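Local coordinates for multisubunit Na+/H+ antiporter, D subunit (Anoxybacillus flavithermus, PDB 6Z16), which forms one of the membrane subunits of a multisubunit Na+/H+ antiporter, related to complex I subunits, and probably takes part in ion translocation, at residues 46-51 / 78-83; 326-331 / 465-470. All blocks are in the same frame, centred on the assembly; numbering follows the deposited sequence.

In the fold
Contact 1 comes first along the chain and joins two successive membrane helices, 26-53 and 76-99, linked through the small antiparallel sheet of strands 57-60 and 71-74. Contact 2 opens much later, where helix 320-351 meets helix 463-477, 134 residues apart at their nearest ends. The two centres lie about 12 Å apart, on the same side of the chain's centre. They touch mainly through F469 and V470 of helix 463-477: L48 CD1 approaches F469 CD1 at 3.8 Å, and L80 CD1 approaches V470 CG2 at 4.1 Å. The hairpin of helices 26-53 and 76-99, helix 463-477 and helix 320-351, which lies in the antiporter family region, are thus joined through packing between apolar side chains.

Contact 1: residues 46-51 / 78-83; sequences ALLHRV and SALLVL
L48 reaches A79, L80 and L83 across an antiparallel transmembrane helical hairpin of helices 26-53 and 76-99; segments 46-51 and 78-83 run at 164° to each other, their axes 9.1 Å apart at closest approach. The interface is wholly apolar, built from methyl groups. L48 CD1 lies 3.7 Å from A79 CB, while L48 CD2 meets L83 CD2 at 3.7 Å, one helical turn further on, where the two leucine side chains cross at about a right angle. With CG trans to the backbone N (chi1 -178°), the L48 side chain extends across the gap. L80 starts off to one side of the facing helix, but with chi1 -72° its end bends back, and L80 CD2 stands 3.8 Å from L48 CD2. Shortening L48 to an alanine would probably open a gap between the helices and leave A79, L80 and L83 without their shared apolar partner. The small A79 sits where the backbones are nearest, the CA atoms of L48 and A79 being 5.3 Å apart. S74 of strand 71-74 packs on L47, V51 and A79 at this end of the hairpin. Nearly one turn after L48, V51 presents CG2 to the same methyl, 3.9 Å from A79 CB.

Contact 2: residues 326-331 / 465-470; sequences TIFYLL and FVRPFV. With PTY (phosphatidylethanolamine), chain B.
F328 lays one face of its ring over V470, whose CG1 is 4.2 Å from the ring centroid and 27° off the normal, a CH-pi contact. F328 leaves its helix to one side, and chi1 of -80°, with CG trans to the carbonyl carbon, carries the ring back to helix 463-477. Near the ring plane, its edge meets two aliphatic groups: V466 CG1 lies 4.1 Å from F328 CE1, and R467 CG lies 4.1 Å from F328 CZ. R467 therefore packs through its methylene chain, which runs extended to NE, and that nitrogen forms a salt bridge with E324. I327 also packs on V470, the two side chains lying antiparallel alongside one another, with I327 CG2 3.7 Å from V470 CG1. On the lipid side, F465 bears on the phosphatidylethanolamine, with F465 CD2 3.3 Å from the acyl carbonyl oxygen O30 and F465 CB 3.7 Å from glycerol carbon C1. Between R467 and V470, both touching F328, the nitrogens of P468 and F469 make no bond to the preceding turn. Segments 326-331 and 465-470 cross at 120°, the second on a helix kinked at P468, just past the last predicted membrane span, with a lipid site on one flank and the side chains of helix 320-351 on another.

Contact 1: residues 46-51 / 78-83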
loop_
_atom_site.group_PDB
_atom_site.type_symbol
_atom_site.label_atom_id
_atom_site.label_comp_id
_atom_site.label_asym_id
_atom_site.label_seq_id
_atom_site.Cartn_x
_atom_site.Cartn_y
_atom_site.Cartn_z
ATOM N N ALA D 46 -50.950 -21.771 26.096
ATOM C CA ALA D 46 -51.396 -20.746 25.159
ATOM C C ALA D 46 -51.436 -21.270 23.729
ATOM O O ALA D 46 -52.332 -20.909 22.957
ATOM C CB ALA D 46 -50.493 -19.522 25.255
ATOM N N LEU D 47 -50.492 -22.144 23.367
ATOM C CA LEU D 47 -50.514 -22.755 22.038
ATOM C C LEU D 47 -51.706 -23.687 21.871
ATOM O O LEU D 47 -52.318 -23.733 20.796
ATOM C CB LEU D 47 -49.209 -23.506 21.780
ATOM C CG LEU D 47 -49.110 -24.217 20.430
ATOM C CD1 LEU D 47 -49.235 -23.228 19.293
ATOM C CD2 LEU D 47 -47.826 -24.999 20.329
ATOM N N LEU D 48 -52.054 -24.428 22.927
ATOM C CA LEU D 48 -53.205 -25.325 22.855
ATOM C C LEU D 48 -54.517 -24.551 22.731
ATOM O O LEU D 48 -55.396 -24.939 21.951
ATOM C CB LEU D 48 -53.217 -26.249 24.069
ATOM C CG LEU D 48 -54.332 -27.288 24.119
ATOM C CD1 LEU D 48 -54.305 -28.187 22.906
ATOM C CD2 LEU D 48 -54.188 -28.106 25.367
ATOM N N HIS D 49 -54.650 -23.431 23.449
ATOM C CA HIS D 49 -55.826 -22.587 23.241
ATOM C C HIS D 49 -55.834 -21.950 21.857
ATOM O O HIS D 49 -56.909 -21.770 21.266
ATOM C CB HIS D 49 -55.919 -21.500 24.309
ATOM C CG HIS D 49 -57.122 -20.619 24.161
ATOM N ND1 HIS D 49 -57.100 -19.440 23.447
ATOM C CD2 HIS D 49 -58.396 -20.771 24.592
ATOM C CE1 HIS D 49 -58.300 -18.890 23.471
ATOM N NE2 HIS D 49 -59.106 -19.679 24.154
ATOM N N ARG D 50 -54.655 -21.623 21.322
ATOM C CA ARG D 50 -54.570 -21.038 19.989
ATOM C C ARG D 50 -55.015 -22.025 18.918
ATOM O O ARG D 50 -55.781 -21.665 18.018
ATOM C CB ARG D 50 -53.141 -20.567 19.734
ATOM C CG ARG D 50 -52.912 -19.915 18.394
ATOM C CD ARG D 50 -53.670 -18.619 18.263
ATOM N NE ARG D 50 -53.345 -17.943 17.015
ATOM C CZ ARG D 50 -53.993 -16.886 16.545
ATOM N NH1 ARG D 50 -55.017 -16.381 17.216
ATOM N NH2 ARG D 50 -53.621 -16.337 15.399
ATOM N N VAL D 51 -54.568 -23.279 19.010
ATOM C CA VAL D 51 -54.985 -24.275 18.029
ATOM C C VAL D 51 -56.415 -24.738 18.265
ATOM O O VAL D 51 -57.028 -25.297 17.349
ATOM C CB VAL D 51 -54.049 -25.497 17.996
ATOM C CG1 VAL D 51 -52.635 -25.071 17.720
ATOM C CG2 VAL D 51 -54.106 -26.283 19.276
ATOM N N SER D 78 -50.402 -32.582 18.523
ATOM C CA SER D 78 -49.046 -32.156 18.847
ATOM C C SER D 78 -49.027 -31.141 19.981
ATOM O O SER D 78 -48.124 -31.177 20.819
ATOM C CB SER D 78 -48.374 -31.594 17.602
ATOM O OG SER D 78 -49.058 -30.451 17.140
ATOM N N ALA D 79 -50.039 -30.269 20.053
ATOM C CA ALA D 79 -50.124 -29.313 21.152
ATOM C C ALA D 79 -50.421 -30.009 22.475
ATOM O O ALA D 79 -49.861 -29.635 23.517
ATOM C CB ALA D 79 -51.187 -28.265 20.846
ATOM N N LEU D 80 -51.286 -31.031 22.446
ATOM C CA LEU D 80 -51.540 -31.832 23.641
ATOM C C LEU D 80 -50.289 -32.562 24.106
ATOM O O LEU D 80 -50.008 -32.623 25.311
ATOM C CB LEU D 80 -52.663 -32.832 23.370
ATOM C CG LEU D 80 -54.081 -32.287 23.257
ATOM C CD1 LEU D 80 -55.001 -33.345 22.708
ATOM C CD2 LEU D 80 -54.551 -31.845 24.616
ATOM N N LEU D 81 -49.515 -33.103 23.164
ATOM C CA LEU D 81 -48.282 -33.799 23.523
ATOM C C LEU D 81 -47.224 -32.846 24.059
ATOM O O LEU D 81 -46.466 -33.213 24.965
ATOM C CB LEU D 81 -47.760 -34.566 22.315
ATOM C CG LEU D 81 -48.610 -35.783 21.973
ATOM C CD1 LEU D 81 -48.289 -36.319 20.605
ATOM C CD2 LEU D 81 -48.367 -36.842 23.016
ATOM N N VAL D 82 -47.190 -31.613 23.548
ATOM C CA VAL D 82 -46.263 -30.607 24.059
ATOM C C VAL D 82 -46.624 -30.205 25.486
ATOM O O VAL D 82 -45.745 -30.108 26.354
ATOM C CB VAL D 82 -46.230 -29.403 23.101
ATOM C CG1 VAL D 82 -45.611 -28.222 23.755
ATOM C CG2 VAL D 82 -45.409 -29.742 21.880
ATOM N N LEU D 83 -47.919 -30.002 25.759
ATOM C CA LEU D 83 -48.352 -29.651 27.111
ATOM C C LEU D 83 -48.097 -30.785 28.100
ATOM O O LEU D 83 -47.658 -30.541 29.236
ATOM C CB LEU D 83 -49.830 -29.273 27.092
ATOM C CG LEU D 83 -50.459 -28.871 28.422
ATOM C CD1 LEU D 83 -49.798 -27.640 28.989
ATOM C CD2 LEU D 83 -51.932 -28.633 28.246
#

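Contact 2: residues 326-331 / 465-470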
loop_
_atom_site.group_PDB
_atom_site.type_symbol
_atom_site.label_atom_id
_atom_site.label_comp_id
_atom_site.label_asym_id
_atom_site.label_seq_id
_atom_site.Cartn_x
_atom_site.Cartn_y
_atom_site.Cartn_z
ATOM N N THR D 326 -56.849 -44.339 21.652
ATOM C CA THR D 326 -55.401 -44.381 21.815
ATOM C C THR D 326 -54.800 -43.006 22.102
ATOM O O THR D 326 -53.762 -42.946 22.760
ATOM C CB THR D 326 -54.718 -45.045 20.608
ATOM O OG1 THR D 326 -53.324 -45.214 20.887
ATOM C CG2 THR D 326 -54.862 -44.242 19.352
ATOM N N ILE D 327 -55.464 -41.907 21.715
ATOM C CA ILE D 327 -54.992 -40.579 22.125
ATOM C C ILE D 327 -55.174 -40.372 23.629
ATOM O O ILE D 327 -54.244 -39.915 24.323
ATOM C CB ILE D 327 -55.692 -39.478 21.308
ATOM C CG1 ILE D 327 -55.208 -39.501 19.866
ATOM C CG2 ILE D 327 -55.399 -38.111 21.874
ATOM C CD1 ILE D 327 -56.040 -38.674 18.945
ATOM N N PHE D 328 -56.370 -40.704 24.151
ATOM C CA PHE D 328 -56.614 -40.630 25.597
ATOM C C PHE D 328 -55.628 -41.492 26.384
ATOM O O PHE D 328 -55.026 -41.037 27.377
ATOM C CB PHE D 328 -58.043 -41.065 25.935
ATOM C CG PHE D 328 -59.093 -40.019 25.704
ATOM C CD1 PHE D 328 -59.211 -38.949 26.564
ATOM C CD2 PHE D 328 -60.020 -40.153 24.692
ATOM C CE1 PHE D 328 -60.186 -37.997 26.378
ATOM C CE2 PHE D 328 -61.000 -39.212 24.498
ATOM C CZ PHE D 328 -61.084 -38.133 25.343
ATOM N N TYR D 329 -55.426 -42.730 25.924
ATOM C CA TYR D 329 -54.529 -43.647 26.610
ATOM C C TYR D 329 -53.081 -43.187 26.511
ATOM O O TYR D 329 -52.317 -43.364 27.465
ATOM C CB TYR D 329 -54.702 -45.050 26.032
ATOM C CG TYR D 329 -54.077 -46.137 26.859
ATOM C CD1 TYR D 329 -54.704 -46.606 28.000
ATOM C CD2 TYR D 329 -52.855 -46.676 26.517
ATOM C CE1 TYR D 329 -54.134 -47.592 28.768
ATOM C CE2 TYR D 329 -52.277 -47.663 27.281
ATOM C CZ TYR D 329 -52.921 -48.117 28.405
ATOM O OH TYR D 329 -52.356 -49.103 29.176
ATOM N N LEU D 330 -52.719 -42.524 25.407
ATOM C CA LEU D 330 -51.368 -42.002 25.220
ATOM C C LEU D 330 -51.034 -40.922 26.237
ATOM O O LEU D 330 -49.990 -40.987 26.907
ATOM C CB LEU D 330 -51.232 -41.476 23.791
ATOM C CG LEU D 330 -49.991 -40.724 23.313
ATOM C CD1 LEU D 330 -48.710 -41.498 23.533
ATOM C CD2 LEU D 330 -50.160 -40.417 21.840
ATOM N N LEU D 331 -51.927 -39.931 26.372
ATOM C CA LEU D 331 -51.691 -38.823 27.299
ATOM C C LEU D 331 -51.601 -39.312 28.743
ATOM O O LEU D 331 -50.626 -39.009 29.467
ATOM C CB LEU D 331 -52.805 -37.790 27.159
ATOM C CG LEU D 331 -52.994 -37.154 25.785
ATOM C CD1 LEU D 331 -54.194 -36.231 25.794
ATOM C CD2 LEU D 331 -51.758 -36.420 25.325
ATOM N N PHE D 465 -64.131 -31.913 29.790
ATOM C CA PHE D 465 -63.288 -30.758 29.496
ATOM C C PHE D 465 -62.241 -31.099 28.444
ATOM O O PHE D 465 -62.111 -30.401 27.433
ATOM C CB PHE D 465 -62.621 -30.257 30.777
ATOM C CG PHE D 465 -61.694 -29.087 30.570
ATOM C CD1 PHE D 465 -62.195 -27.829 30.274
ATOM C CD2 PHE D 465 -60.322 -29.243 30.691
ATOM C CE1 PHE D 465 -61.344 -26.757 30.084
ATOM C CE2 PHE D 465 -59.470 -28.176 30.507
ATOM C CZ PHE D 465 -59.983 -26.933 30.203
ATOM N N VAL D 466 -61.504 -32.194 28.653
ATOM C CA VAL D 466 -60.360 -32.537 27.811
ATOM C C VAL D 466 -60.766 -33.264 26.537
ATOM O O VAL D 466 -59.902 -33.605 25.722
ATOM C CB VAL D 466 -59.375 -33.343 28.690
ATOM C CG1 VAL D 466 -59.832 -34.766 28.869
ATOM C CG2 VAL D 466 -57.931 -33.258 28.197
ATOM N N ARG D 467 -62.049 -33.482 26.311
ATOM C CA ARG D 467 -62.436 -34.203 25.101
ATOM C C ARG D 467 -62.448 -33.388 23.799
ATOM O O ARG D 467 -61.938 -33.923 22.810
ATOM C CB ARG D 467 -63.791 -34.896 25.285
ATOM C CG ARG D 467 -64.151 -35.794 24.106
ATOM C CD ARG D 467 -65.489 -36.452 24.224
ATOM N NE ARG D 467 -65.788 -37.255 23.042
ATOM C CZ ARG D 467 -66.383 -36.787 21.951
ATOM N NH1 ARG D 467 -66.745 -35.516 21.886
ATOM N NH2 ARG D 467 -66.615 -37.586 20.922
ATOM N N PRO D 468 -62.990 -32.152 23.698
ATOM C CA PRO D 468 -63.054 -31.501 22.365
ATOM C C PRO D 468 -61.705 -31.197 21.717
ATOM O O PRO D 468 -61.636 -31.130 20.477
ATOM C CB PRO D 468 -63.833 -30.211 22.639
ATOM C CG PRO D 468 -64.617 -30.498 23.820
ATOM C CD PRO D 468 -63.751 -31.342 24.673
ATOM N N PHE D 469 -60.633 -31.075 22.504
ATOM C CA PHE D 469 -59.286 -31.069 21.943
ATOM C C PHE D 469 -58.998 -32.377 21.218
ATOM O O PHE D 469 -58.523 -32.381 20.075
ATOM C CB PHE D 469 -58.254 -30.856 23.049
ATOM C CG PHE D 469 -58.431 -29.583 23.810
ATOM C CD1 PHE D 469 -58.081 -28.369 23.252
ATOM C CD2 PHE D 469 -58.905 -29.606 25.107
ATOM C CE1 PHE D 469 -58.236 -27.198 23.963
ATOM C CE2 PHE D 469 -59.060 -28.439 25.823
ATOM C CZ PHE D 469 -58.726 -27.234 25.248
ATOM N N VAL D 470 -59.313 -33.500 21.868
ATOM C CA VAL D 470 -59.099 -34.817 21.280
ATOM C C VAL D 470 -60.032 -35.032 20.094
ATOM O O VAL D 470 -59.672 -35.715 19.133
ATOM C CB VAL D 470 -59.262 -35.887 22.378
ATOM C CG1 VAL D 470 -59.053 -37.284 21.845
ATOM C CG2 VAL D 470 -58.291 -35.618 23.504
HETATM C C1 PTY B . -60.857 -30.444 34.035
HETATM C C2 PTY B . -69.048 -32.639 34.600
HETATM C C3 PTY B . -67.594 -32.609 35.133
HETATM O O4 PTY B . -59.644 -30.897 34.678
HETATM C C5 PTY B . -63.354 -30.191 34.372
HETATM C C6 PTY B . -62.070 -30.831 34.849
HETATM O O7 PTY B . -61.864 -30.685 36.301
HETATM C C8 PTY B . -61.651 -29.485 36.895
HETATM O O10 PTY B . -61.619 -28.426 36.326
HETATM C C11 PTY B . -61.471 -29.645 38.379
HETATM C C12 PTY B . -60.544 -30.785 38.786
HETATM C C13 PTY B . -61.284 -32.070 39.133
HETATM C C14 PTY B . -61.232 -32.455 40.597
HETATM C C15 PTY B . -59.846 -32.810 41.093
HETATM C C16 PTY B . -59.878 -33.696 42.320
HETATM C C17 PTY B . -58.517 -34.118 42.847
HETATM C C18 PTY B . -58.620 -35.233 43.868
HETATM C C19 PTY B . -57.309 -35.641 44.511
HETATM C C20 PTY B . -57.441 -36.886 45.373
HETATM C C21 PTY B . -56.279 -37.114 46.323
HETATM C C22 PTY B . -54.947 -37.370 45.640
HETATM C C23 PTY B . -53.765 -37.181 46.569
HETATM C C24 PTY B . -53.677 -35.777 47.146
HETATM C C25 PTY B . -52.661 -35.628 48.266
HETATM C C26 PTY B . -52.466 -34.201 48.748
HETATM C C27 PTY B . -51.574 -34.093 49.973
HETATM C C28 PTY B . -51.286 -32.679 50.425
HETATM C C29 PTY B . -50.320 -32.617 51.587
HETATM C C30 PTY B . -58.612 -31.179 33.880
HETATM C C31 PTY B . -57.341 -31.324 34.667
HETATM O O30 PTY B . -58.699 -31.262 32.685
HETATM C C32 PTY B . -56.579 -32.621 34.431
HETATM C C33 PTY B . -55.788 -32.666 33.132
HETATM C C34 PTY B . -54.334 -32.239 33.261
HETATM C C35 PTY B . -53.531 -32.405 31.975
HETATM C C36 PTY B . -52.463 -33.492 32.022
HETATM C C37 PTY B . -52.997 -34.908 32.184
HETATM P P1 PTY B . -65.972 -30.683 34.215
HETATM O O11 PTY B . -66.758 -32.059 34.085
HETATM O O12 PTY B . -65.965 -30.047 32.833
HETATM O O13 PTY B . -66.536 -29.838 35.288
HETATM O O14 PTY B . -64.455 -31.108 34.540
HETATM N N1 PTY B . -69.163 -31.751 33.443
#